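Long-range contact in uncharacterized protein (Leptospira interrogans serogroup Icterohaemorrhagiae serovar copenhageni, PDB 6ULO), which is of unknown function but carries a DUF7790 domain, grouped with the Rossmann-like NADP-binding clan, and is probably membrane-linked through a transmembrane helix: residues L107-I117 against F172-R183. Sequence-based numbering, arbitrary orientation. Where two conformers were deposited one is given.
Sequences LQKSEKKEDFI and FQTDDEQYSYIR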
ATOM      1  N   LEU A 107      -2.196  -1.365 -15.967  1.00 11.51           N
ATOM      2  CA  LEU A 107      -3.624  -1.305 -15.653  1.00 11.14           C
ATOM      3  C   LEU A 107      -4.372  -0.451 -16.664  1.00 11.20           C
ATOM      4  O   LEU A 107      -5.437  -0.840 -17.151  1.00 12.26           O
ATOM      5  CB  LEU A 107      -3.849  -0.724 -14.248  1.00 11.25           C
ATOM      6  CG  LEU A 107      -3.470  -1.659 -13.095  1.00 11.25           C
ATOM      7  CD1 LEU A 107      -3.381  -0.839 -11.794  1.00 12.29           C
ATOM      8  CD2 LEU A 107      -4.513  -2.784 -12.967  1.00 11.92           C
ATOM      9  N   GLN A 108      -3.834   0.739 -16.969  1.00 11.44           N
ATOM     10  CA  GLN A 108      -4.483   1.616 -17.942  1.00 11.84           C
ATOM     11  C   GLN A 108      -4.721   0.919 -19.273  1.00 11.80           C
ATOM     12  O   GLN A 108      -5.766   1.113 -19.893  1.00 13.18           O
ATOM     13  CB  GLN A 108      -3.650   2.880 -18.156  1.00 13.31           C
ATOM     14  CG  GLN A 108      -3.662   3.789 -16.915  1.00 12.83           C
ATOM     15  CD  GLN A 108      -2.662   4.896 -16.995  1.00 13.80           C
ATOM     16  OE1 GLN A 108      -1.697   4.815 -17.761  1.00 15.93           O
ATOM     17  NE2 GLN A 108      -2.874   5.935 -16.199  1.00 14.94           N
ATOM     18  N   LYS A 109      -3.773   0.101 -19.721  1.00 12.62           N
ATOM     19  CA  LYS A 109      -3.850  -0.499 -21.037  1.00 14.41           C
ATOM     20  C   LYS A 109      -4.529  -1.856 -21.043  1.00 14.61           C
ATOM     21  O   LYS A 109      -4.807  -2.377 -22.116  1.00 18.04           O
ATOM     22  CB  LYS A 109      -2.441  -0.626 -21.619  1.00 15.46           C
ATOM     23  CG  LYS A 109      -1.763   0.723 -21.841  1.00 19.11           C
ATOM     24  CD  LYS A 109      -2.546   1.603 -22.774  1.00 22.27           C
ATOM     25  CE  LYS A 109      -1.750   2.863 -23.051  1.00 25.59           C
ATOM     26  NZ  LYS A 109      -2.424   3.723 -24.032  1.00 27.46           N
ATOM     27  N   SER A 110      -4.812  -2.457 -19.891  1.00 12.89           N
ATOM     28  CA  SER A 110      -5.269  -3.851 -19.799  1.00 12.41           C
ATOM     29  C   SER A 110      -6.764  -3.872 -19.489  1.00 12.62           C
ATOM     30  O   SER A 110      -7.171  -3.649 -18.341  1.00 13.25           O
ATOM     31  CB  SER A 110      -4.467  -4.585 -18.719  1.00 12.72           C
ATOM     32  OG  SER A 110      -3.119  -4.754 -19.118  1.00 14.20           O
ATOM     33  N   GLU A 111      -7.582  -4.201 -20.496  1.00 13.82           N
ATOM     34  CA  GLU A 111      -9.025  -4.083 -20.313  1.00 15.60           C
ATOM     35  C   GLU A 111      -9.564  -5.097 -19.314  1.00 15.50           C
ATOM     36  O   GLU A 111     -10.557  -4.817 -18.638  1.00 17.78           O
ATOM     37  CB  GLU A 111      -9.741  -4.190 -21.656  1.00 18.51           C
ATOM     38  CG  GLU A 111      -9.348  -3.032 -22.613  1.00 23.02           C
ATOM     39  CD  GLU A 111     -10.092  -3.009 -23.933  1.00 28.01           C
ATOM     40  OE1 GLU A 111     -10.795  -3.987 -24.249  1.00 29.91           O
ATOM     41  OE2 GLU A 111      -9.952  -2.009 -24.673  1.00 30.57           O
ATOM     42  N   LYS A 112      -8.915  -6.252 -19.178  1.00 14.92           N
ATOM     43  CA  LYS A 112      -9.373  -7.298 -18.275  1.00 15.39           C
ATOM     44  C   LYS A 112      -8.208  -7.737 -17.395  1.00 13.17           C
ATOM     45  O   LYS A 112      -7.036  -7.554 -17.738  1.00 12.54           O
ATOM     46  CB  LYS A 112      -9.902  -8.506 -19.065  1.00 17.64           C
ATOM     47  CG  LYS A 112     -11.060  -8.176 -19.974  1.00 21.90           C
ATOM     48  CD  LYS A 112     -12.300  -7.855 -19.145  1.00 26.36           C
ATOM     49  CE  LYS A 112     -13.508  -7.494 -19.997  1.00 30.11           C
ATOM     50  NZ  LYS A 112     -14.535  -6.822 -19.152  1.00 32.88           N
ATOM     51  N   LYS A 113      -8.556  -8.351 -16.258  1.00 13.49           N
ATOM     52  CA  LYS A 113      -7.531  -8.762 -15.306  1.00 12.86           C
ATOM     53  C   LYS A 113      -6.529  -9.720 -15.930  1.00 12.48           C
ATOM     54  O   LYS A 113      -5.332  -9.650 -15.626  1.00 13.02           O
ATOM     55  CB  LYS A 113      -8.184  -9.377 -14.069  1.00 13.17           C
ATOM     56  CG  LYS A 113      -8.947 -10.699 -14.296  1.00 13.29           C
ATOM     57  CD  LYS A 113      -9.856 -10.987 -13.097  1.00 14.06           C
ATOM     58  CE  LYS A 113     -10.449 -12.412 -13.104  1.00 14.82           C
ATOM     59  NZ  LYS A 113     -11.289 -12.681 -14.311  1.00 15.91           N
ATOM     60  N   GLU A 114      -6.982 -10.578 -16.851  1.00 12.54           N
ATOM     61  CA  GLU A 114      -6.054 -11.496 -17.494  1.00 14.13           C
ATOM     62  C   GLU A 114      -5.022 -10.755 -18.333  1.00 13.23           C
ATOM     63  O   GLU A 114      -3.885 -11.229 -18.471  1.00 14.46           O
ATOM     64  CB  GLU A 114      -6.843 -12.417 -18.403  1.00 15.93           C
ATOM     65  CG  GLU A 114      -7.663 -13.421 -17.659  1.00 16.68           C
ATOM     66  CD  GLU A 114      -8.999 -12.883 -17.140  1.00 16.15           C
ATOM     67  OE1 GLU A 114      -9.480 -11.828 -17.622  1.00 15.87           O
ATOM     68  OE2 GLU A 114      -9.599 -13.539 -16.251  1.00 17.22           O
ATOM     69  N   ASP A 115      -5.409  -9.612 -18.926  1.00 12.58           N
ATOM     70  CA  ASP A 115      -4.477  -8.823 -19.726  1.00 13.40           C
ATOM     71  C   ASP A 115      -3.386  -8.220 -18.843  1.00 12.26           C
ATOM     72  O   ASP A 115      -2.217  -8.167 -19.222  1.00 12.65           O
ATOM     73  CB  ASP A 115      -5.211  -7.695 -20.469  1.00 15.29           C
ATOM     74  CG  ASP A 115      -6.305  -8.197 -21.369  1.00 18.42           C
ATOM     75  OD1 ASP A 115      -6.054  -9.177 -22.081  1.00 21.21           O
ATOM     76  OD2 ASP A 115      -7.414  -7.629 -21.355  1.00 18.85           O
ATOM     77  N   PHE A 116      -3.761  -7.768 -17.648  1.00 11.88           N
ATOM     78  CA  PHE A 116      -2.782  -7.226 -16.723  1.00 11.86           C
ATOM     79  C   PHE A 116      -1.787  -8.286 -16.278  1.00 11.56           C
ATOM     80  O   PHE A 116      -0.573  -8.057 -16.279  1.00 12.40           O
ATOM     81  CB  PHE A 116      -3.524  -6.650 -15.526  1.00 11.58           C
ATOM     82  CG  PHE A 116      -2.623  -6.217 -14.396  1.00 10.58           C
ATOM     83  CD1 PHE A 116      -1.904  -5.020 -14.453  1.00 11.50           C
ATOM     84  CD2 PHE A 116      -2.501  -7.012 -13.256  1.00 11.80           C
ATOM     85  CE1 PHE A 116      -1.090  -4.635 -13.392  1.00 11.95           C
ATOM     86  CE2 PHE A 116      -1.677  -6.642 -12.201  1.00 11.39           C
ATOM     87  CZ  PHE A 116      -0.964  -5.461 -12.292  1.00 11.74           C
ATOM     88  N   ILE A 117      -2.299  -9.445 -15.846  1.00 12.05           N
ATOM     89  CA  ILE A 117      -1.422 -10.539 -15.453  1.00 12.94           C
ATOM     90  C   ILE A 117      -0.511 -10.912 -16.604  1.00 13.09           C
ATOM     91  O   ILE A 117       0.684 -11.158 -16.408  1.00 12.63           O
ATOM     92  CB  ILE A 117      -2.240 -11.736 -14.936  1.00 13.78           C
ATOM     93  CG1 ILE A 117      -3.067 -11.308 -13.715  1.00 14.65           C
ATOM     94  CG2 ILE A 117      -1.327 -12.943 -14.629  1.00 15.47           C
ATOM     95  CD1 ILE A 117      -2.235 -10.912 -12.475  1.00 15.79           C
ATOM     96  N   PHE A 172      -8.266  -8.012  -6.453  1.00 11.21           N
ATOM     97  CA  PHE A 172      -8.331  -7.291  -7.733  1.00 10.97           C
ATOM     98  C   PHE A 172      -7.721  -8.056  -8.897  1.00 10.87           C
ATOM     99  O   PHE A 172      -8.001  -7.702 -10.052  1.00 11.76           O
ATOM    100  CB  PHE A 172      -7.723  -5.880  -7.614  1.00 11.27           C
ATOM    101  CG  PHE A 172      -6.221  -5.807  -7.849  1.00 11.09           C
ATOM    102  CD1 PHE A 172      -5.696  -5.350  -9.062  1.00 11.19           C
ATOM    103  CD2 PHE A 172      -5.326  -6.137  -6.834  1.00 11.45           C
ATOM    104  CE1 PHE A 172      -4.332  -5.272  -9.261  1.00 11.33           C
ATOM    105  CE2 PHE A 172      -3.959  -6.063  -7.035  1.00 11.19           C
ATOM    106  CZ  PHE A 172      -3.446  -5.619  -8.249  1.00 11.70           C
ATOM    107  N   GLN A 173      -6.877  -9.071  -8.642  1.00 10.71           N
ATOM    108  CA  GLN A 173      -6.297  -9.846  -9.735  1.00 11.47           C
ATOM    109  C   GLN A 173      -7.168 -11.013 -10.147  1.00 12.49           C
ATOM    110  O   GLN A 173      -6.943 -11.591 -11.210  1.00 13.73           O
ATOM    111  CB  GLN A 173      -4.887 -10.366  -9.406  1.00 11.89           C
ATOM    112  CG  GLN A 173      -3.901  -9.211  -9.138  1.00 11.26           C
ATOM    113  CD  GLN A 173      -2.635  -9.643  -8.438  1.00 11.58           C
ATOM    114  OE1 GLN A 173      -2.478 -10.817  -8.090  1.00 12.20           O
ATOM    115  NE2 GLN A 173      -1.761  -8.680  -8.138  1.00 11.68           N
ATOM    116  N   THR A 174      -8.170 -11.354  -9.344  1.00 11.61           N
ATOM    117  CA  THR A 174      -8.962 -12.554  -9.561  1.00 12.48           C
ATOM    118  C   THR A 174     -10.457 -12.283  -9.646  1.00 13.34           C
ATOM    119  O   THR A 174     -11.225 -13.241  -9.798  1.00 14.64           O
ATOM    120  CB  THR A 174      -8.719 -13.603  -8.452  1.00 13.65           C
ATOM    121  OG1 THR A 174      -9.157 -13.068  -7.195  1.00 14.71           O
ATOM    122  CG2 THR A 174      -7.270 -14.009  -8.352  1.00 14.23           C
ATOM    123  N   ASP A 175     -10.890 -11.028  -9.568  1.00 12.45           N
ATOM    124  CA  ASP A 175     -12.307 -10.671  -9.599  1.00 13.00           C
ATOM    125  C   ASP A 175     -12.510  -9.504 -10.554  1.00 12.81           C
ATOM    126  O   ASP A 175     -11.856  -8.459 -10.417  1.00 13.01           O
ATOM    127  CB  ASP A 175     -12.787 -10.277  -8.200  1.00 14.44           C
ATOM    128  CG  ASP A 175     -14.252  -9.860  -8.199  1.00 14.99           C
ATOM    129  OD1 ASP A 175     -15.106 -10.744  -8.370  1.00 16.57           O
ATOM    130  OD2 ASP A 175     -14.544  -8.666  -8.063  1.00 15.70           O
ATOM    131  N   ASP A 176     -13.423  -9.679 -11.514  1.00 13.53           N
ATOM    132  CA  ASP A 176     -13.603  -8.666 -12.555  1.00 14.06           C
ATOM    133  C   ASP A 176     -14.016  -7.313 -11.973  1.00 13.10           C
ATOM    134  O   ASP A 176     -13.517  -6.273 -12.416  1.00 13.45           O
ATOM    135  CB  ASP A 176     -14.634  -9.139 -13.587  1.00 14.74           C
ATOM    136  CG  ASP A 176     -14.124 -10.247 -14.492  1.00 16.66           C
ATOM    137  OD1 ASP A 176     -12.902 -10.406 -14.661  1.00 16.38           O
ATOM    138  OD2 ASP A 176     -14.987 -10.965 -15.063  1.00 19.33           O
ATOM    139  N   GLU A 177     -14.944  -7.291 -11.014  1.00 13.49           N
ATOM    140  CA  GLU A 177     -15.413  -6.014 -10.489  0.59 13.58           C
ATOM    141  C   GLU A 177     -14.310  -5.283  -9.732  1.00 12.50           C
ATOM    142  O   GLU A 177     -14.124  -4.074  -9.920  1.00 13.38           O
ATOM    143  CB  GLU A 177     -16.634  -6.213  -9.598  0.59 15.92           C
ATOM    144  CG  GLU A 177     -17.264  -4.913  -9.162  0.59 18.83           C
ATOM    145  CD  GLU A 177     -18.480  -5.121  -8.279  0.59 22.08           C
ATOM    146  OE1 GLU A 177     -18.710  -6.274  -7.843  0.59 22.96           O
ATOM    147  OE2 GLU A 177     -19.202  -4.136  -8.014  0.59 24.13           O
ATOM    148  N   GLN A 178     -13.546  -5.995  -8.899  1.00 12.70           N
ATOM    149  CA  GLN A 178     -12.465  -5.340  -8.162  1.00 11.50           C
ATOM    150  C   GLN A 178     -11.346  -4.907  -9.100  1.00 11.77           C
ATOM    151  O   GLN A 178     -10.773  -3.826  -8.932  1.00 12.37           O
ATOM    152  CB  GLN A 178     -11.979  -6.205  -6.994  1.00 12.02           C
ATOM    153  CG  GLN A 178     -13.059  -6.347  -5.931  1.00 13.00           C
ATOM    154  CD  GLN A 178     -12.632  -7.145  -4.721  1.00 12.10           C
ATOM    155  OE1 GLN A 178     -11.438  -7.404  -4.506  1.00 12.43           O
ATOM    156  NE2 GLN A 178     -13.619  -7.538  -3.908  1.00 13.22           N
ATOM    157  N   TYR A 179     -11.062  -5.705 -10.130  1.00 11.77           N
ATOM    158  CA  TYR A 179     -10.098  -5.287 -11.142  1.00 11.80           C
ATOM    159  C   TYR A 179     -10.548  -3.988 -11.803  1.00 11.71           C
ATOM    160  O   TYR A 179      -9.771  -3.026 -11.936  1.00 12.23           O
ATOM    161  CB  TYR A 179      -9.894  -6.378 -12.207  1.00 11.66           C
ATOM    162  CG  TYR A 179      -8.886  -5.897 -13.234  1.00 10.79           C
ATOM    163  CD1 TYR A 179      -7.527  -5.941 -12.957  1.00 11.07           C
ATOM    164  CD2 TYR A 179      -9.293  -5.334 -14.437  1.00 11.24           C
ATOM    165  CE1 TYR A 179      -6.598  -5.434 -13.840  1.00 11.52           C
ATOM    166  CE2 TYR A 179      -8.372  -4.846 -15.326  1.00 11.32           C
ATOM    167  CZ  TYR A 179      -7.024  -4.895 -15.026  1.00 11.34           C
ATOM    168  OH  TYR A 179      -6.080  -4.373 -15.894  1.00 12.04           O
ATOM    169  N   SER A 180     -11.822  -3.943 -12.224  1.00 12.14           N
ATOM    170  CA  SER A 180     -12.334  -2.759 -12.902  0.57 12.30           C
ATOM    171  C   SER A 180     -12.257  -1.524 -12.011  1.00 11.34           C
ATOM    172  O   SER A 180     -11.987  -0.417 -12.499  1.00 12.64           O
ATOM    173  CB  SER A 180     -13.777  -3.017 -13.312  0.57 14.06           C
ATOM    174  OG  SER A 180     -14.284  -1.896 -13.977  0.57 15.60           O
ATOM    175  N   TYR A 181     -12.465  -1.687 -10.698  1.00 11.55           N
ATOM    176  CA  TYR A 181     -12.403  -0.551  -9.787  1.00 11.68           C
ATOM    177  C   TYR A 181     -10.991   0.029  -9.754  1.00 11.65           C
ATOM    178  O   TYR A 181     -10.799   1.254  -9.839  1.00 12.74           O
ATOM    179  CB  TYR A 181     -12.830  -1.004  -8.379  1.00 13.96           C
ATOM    180  CG  TYR A 181     -12.897   0.150  -7.404  1.00 15.71           C
ATOM    181  CD1 TYR A 181     -14.050   0.928  -7.295  1.00 18.24           C
ATOM    182  CD2 TYR A 181     -11.804   0.512  -6.638  1.00 14.61           C
ATOM    183  CE1 TYR A 181     -14.103   2.018  -6.433  1.00 19.76           C
ATOM    184  CE2 TYR A 181     -11.846   1.627  -5.806  1.00 16.03           C
ATOM    185  CZ  TYR A 181     -12.998   2.343  -5.700  1.00 18.68           C
ATOM    186  OH  TYR A 181     -13.070   3.439  -4.882  1.00 20.63           O
ATOM    187  N   ILE A 182      -9.982  -0.837  -9.622  1.00 11.22           N
ATOM    188  CA  ILE A 182      -8.594  -0.380  -9.616  1.00 11.45           C
ATOM    189  C   ILE A 182      -8.211   0.214 -10.964  1.00 10.82           C
ATOM    190  O   ILE A 182      -7.549   1.266 -11.035  1.00 11.75           O
ATOM    191  CB  ILE A 182      -7.667  -1.546  -9.199  1.00 11.61           C
ATOM    192  CG1 ILE A 182      -7.895  -1.883  -7.714  1.00 12.19           C
ATOM    193  CG2 ILE A 182      -6.204  -1.235  -9.482  1.00 11.72           C
ATOM    194  CD1 ILE A 182      -7.620  -0.724  -6.744  1.00 12.74           C
ATOM    195  N   ARG A 183      -8.641  -0.419 -12.064  1.00 11.25           N
ATOM    196  CA  ARG A 183      -8.311   0.127 -13.377  1.00 10.97           C
ATOM    197  C   ARG A 183      -8.926   1.505 -13.575  1.00 11.16           C
ATOM    198  O   ARG A 183      -8.301   2.387 -14.184  1.00 11.47           O
ATOM    199  CB  ARG A 183      -8.793  -0.828 -14.465  1.00 11.98           C
ATOM    200  CG  ARG A 183      -8.503  -0.260 -15.868  1.00 12.48           C
ATOM    201  CD  ARG A 183      -8.648  -1.279 -16.964  1.00 12.46           C
ATOM    202  NE  ARG A 183      -8.158  -0.764 -18.246  1.00 12.00           N
ATOM    203  CZ  ARG A 183      -8.938  -0.480 -19.279  1.00 12.65           C
ATOM    204  NH1 ARG A 183     -10.255  -0.685 -19.183  1.00 14.25           N
ATOM    205  NH2 ARG A 183      -8.395  -0.029 -20.402  1.00 14.40           N
TER
HETATM  206  O   HOH W   1     -11.230  -8.351 -15.487  1.00 16.95           O
HETATM  207  O   HOH W   2     -14.349 -13.582 -15.350  1.00 43.35           O
HETATM  208  O   HOH W   3     -12.179 -11.515 -17.365  1.00 23.71           O
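The turn between helices 94-109 and 113-120 packs against the first turns of helix 176-187, in a mainly helical part beside the Rossmann-like sheet. Tyr179 and Arg183, one turn apart on helix 176-187, both reach into this turn. Helix segments 113-117 and 176-183 cross at 67°.

Arg183 binds two carbonyls at the C-terminal end of helix 94-109. Its chain runs extended from CG to NE, which carries the guanidinium over the turn. Arg183 NE donates to Leu107 O at 2.9 Å, with the oxygen in the guanidinium plane. Leu107 O also accepts from Ser110 N. Arg183 NH2 donates to Gln108 O at 2.9 Å, but from above that carbonyl's plane. Glu111 CA lies over the centre of one guanidinium face. Gln108 turns its amide to Ala186 O.

The Tyr179 side chain leaves its helix with CG anti to the backbone N (chi1 180°), which lays one ring face on Lys113 and turns the hydroxyl edge to Ser110. Tyr179 OH donates to Ser110 O at 2.8 Å, tilted from the carbonyl plane. Lys113 CA sits 3.6 Å from the Tyr179 ring centroid, almost on the ring normal, a CH-pi contact. At CE1 the ring meets Leu107 CD2 and Phe116 CB. Leu107 CD1 touches Ile182 CG2 at 3.7 Å. Deeper in, the Phe116 and Phe172 side chains cross at about a right angle, meeting at Phe116 CE2 and Phe172 CE1 (4.2 Å). Phe172 continues onto helix 74-82.

Beyond its backbone, the Lys113 side chain runs along the backbone of Gln173 and Thr174 and bends at its last torsion (chi4 -60°). Its NZ lies between two carboxylates, a salt-bridge network probably tempering their mutual repulsion. Lys113 NZ meets Glu114 OE2 at 2.7 Å and, from above the carboxylate plane, Asp176 OD1 at 2.8 Å. A water also bridges Lys113 N to Asp176 OD1.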